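Local coordinates for protein ferredoxin (Rhodopseudomonas palustris, PDB 4LTU) that probably carries electrons between redox partners through a single [2Fe-2S] cluster, as an adrenodoxin/putidaredoxin-type ferredoxin, at residues H31-D34 against S35-A38. Sequence-based numbering, arbitrary orientation.
Sequences HGID and SIVA
With CG2 anti to the backbone N and CG1 beside it (chi1 -80°), Ile-33 directs its CG2 methyl along the chain toward Ser-35 and Ile-36. The CG1-CD1 arm of Ile-36 lies alongside this methyl, with CD1 in loose apolar contact 4.3 Å from Ile-33 CG2. The two isoleucines occupy the first and last positions of a type I beta turn, Ile-33 to Ile-36, in the loop that leads from helix 24-29 toward the cluster-binding loop of this adrenodoxin-type 2Fe-2S ferredoxin fold. The Ser-35 hydroxyl lies against the same methyl: its chi1 of 51° places OG between its own backbone N and carbonyl carbon, 3.8 Å from Ile-33 CG2, a van der Waals contact of a hydroxyl with a methyl group. The turn is open where a 4-to-1 hydrogen bond might close it, because Ile-33 O and Ile-36 N stand 3.7 Å apart and form no such bond. A weak 3.3 Å bond from Asp-34 N to Gly-32 O closes an inverse gamma turn centred on Ile-33, which overlaps the start of the beta turn. The side chain of Asp-34 is exposed and leaves the backbone away from residues 35-38, its carboxylate lying farther off still.

Both isoleucines are buried. Phe-6 of strand 3-7 and Ala-28 of helix 24-29 touch each of them, and Ile-36 also packs on Met-25 of that helix, so the turn rests against both helix and strand, with Ile-102 of a loop also touching Ile-36. The side chain of Ile-36 comes within about 4 Å of that of Cys-49, a cluster-binding cysteine, and about 6 Å of the cluster itself. Two residues later Ala-38 touches the cluster and pairs through its backbone with Thr-48. Within the turn, the Ile-36 CB sits 4.1 Å from Ile-33 O.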
ATOM      1  N   HIS A  31      -3.103   5.667 -11.779  1.00 19.46           N
ATOM      2  CA  HIS A  31      -3.501   4.665 -12.739  1.00 19.19           C
ATOM      3  C   HIS A  31      -4.805   4.045 -12.277  1.00 19.77           C
ATOM      4  O   HIS A  31      -4.897   2.834 -12.211  1.00 20.06           O
ATOM      5  CB  HIS A  31      -2.431   3.554 -12.879  1.00 19.00           C
ATOM      6  CG  HIS A  31      -1.061   4.046 -13.197  1.00 16.81           C
ATOM      7  ND1 HIS A  31      -0.204   4.532 -12.229  1.00 15.80           N
ATOM      8  CD2 HIS A  31      -0.385   4.119 -14.371  1.00 14.57           C
ATOM      9  CE1 HIS A  31       0.946   4.873 -12.793  1.00 14.34           C
ATOM     10  NE2 HIS A  31       0.861   4.636 -14.090  1.00 13.43           N
ATOM     11  N   GLY A  32      -5.783   4.872 -11.904  1.00 20.53           N
ATOM     12  CA  GLY A  32      -7.172   4.443 -11.727  1.00 21.78           C
ATOM     13  C   GLY A  32      -7.710   3.689 -10.516  1.00 22.43           C
ATOM     14  O   GLY A  32      -8.886   3.286 -10.531  1.00 22.09           O
ATOM     15  N   ILE A  33      -6.890   3.502  -9.482  1.00 23.44           N
ATOM     16  CA  ILE A  33      -7.297   2.773  -8.254  1.00 24.26           C
ATOM     17  C   ILE A  33      -7.871   3.693  -7.159  1.00 25.43           C
ATOM     18  O   ILE A  33      -7.180   4.074  -6.196  1.00 26.11           O
ATOM     19  CB  ILE A  33      -6.166   1.806  -7.751  1.00 24.33           C
ATOM     20  CG1 ILE A  33      -6.190   0.519  -8.590  1.00 23.96           C
ATOM     21  CG2 ILE A  33      -6.344   1.410  -6.288  1.00 25.48           C
ATOM     22  CD1 ILE A  33      -4.870  -0.158  -8.763  1.00 23.11           C
ATOM     23  N   ASP A  34      -9.162   3.995  -7.313  1.00 25.51           N
ATOM     24  CA  ASP A  34      -9.921   4.932  -6.475  1.00 25.97           C
ATOM     25  C   ASP A  34     -10.089   4.564  -4.999  1.00 25.65           C
ATOM     26  O   ASP A  34     -10.166   5.450  -4.134  1.00 25.92           O
ATOM     27  CB  ASP A  34     -11.311   5.188  -7.109  1.00 26.64           C
ATOM     28  CG  ASP A  34     -11.246   6.128  -8.324  1.00 28.72           C
ATOM     29  OD1 ASP A  34     -10.332   6.978  -8.382  1.00 29.81           O
ATOM     30  OD2 ASP A  34     -12.117   6.024  -9.220  1.00 34.51           O
ATOM     31  N   SER A  35     -10.146   3.269  -4.701  1.00 24.75           N
ATOM     32  CA  SER A  35     -10.404   2.816  -3.330  1.00 23.44           C
ATOM     33  C   SER A  35      -9.445   3.348  -2.250  1.00 23.13           C
ATOM     34  O   SER A  35      -9.819   3.419  -1.059  1.00 22.77           O
ATOM     35  CB  SER A  35     -10.402   1.295  -3.287  1.00 24.05           C
ATOM     36  OG  SER A  35      -9.226   0.800  -3.890  1.00 21.90           O
ATOM     37  N   ILE A  36      -8.210   3.660  -2.649  1.00 21.55           N
ATOM     38  CA  ILE A  36      -7.188   4.166  -1.736  1.00 20.31           C
ATOM     39  C   ILE A  36      -7.465   5.634  -1.474  1.00 20.21           C
ATOM     40  O   ILE A  36      -7.185   6.489  -2.313  1.00 20.49           O
ATOM     41  CB  ILE A  36      -5.772   3.983  -2.313  1.00 20.70           C
ATOM     42  CG1 ILE A  36      -5.339   2.514  -2.171  1.00 19.45           C
ATOM     43  CG2 ILE A  36      -4.763   5.003  -1.665  1.00 19.80           C
ATOM     44  CD1 ILE A  36      -3.956   2.186  -2.784  1.00 20.42           C
ATOM     45  N   VAL A  37      -8.044   5.928  -0.316  1.00 19.72           N
ATOM     46  CA  VAL A  37      -8.542   7.271  -0.071  1.00 19.33           C
ATOM     47  C   VAL A  37      -7.413   8.269   0.238  1.00 19.23           C
ATOM     48  O   VAL A  37      -7.417   9.414  -0.283  1.00 19.02           O
ATOM     49  CB  VAL A  37      -9.709   7.277   0.960  1.00 19.25           C
ATOM     50  CG1 VAL A  37     -10.203   8.685   1.209  1.00 18.79           C
ATOM     51  CG2 VAL A  37     -10.870   6.424   0.419  1.00 19.48           C
ATOM     52  N   ALA A  38      -6.450   7.847   1.060  1.00 18.17           N
ATOM     53  CA  ALA A  38      -5.270   8.670   1.314  1.00 18.42           C
ATOM     54  C   ALA A  38      -5.596  10.138   1.669  1.00 18.69           C
ATOM     55  O   ALA A  38      -5.192  11.064   0.967  1.00 18.25           O
ATOM     56  CB  ALA A  38      -4.344   8.603   0.099  1.00 17.77           C
TER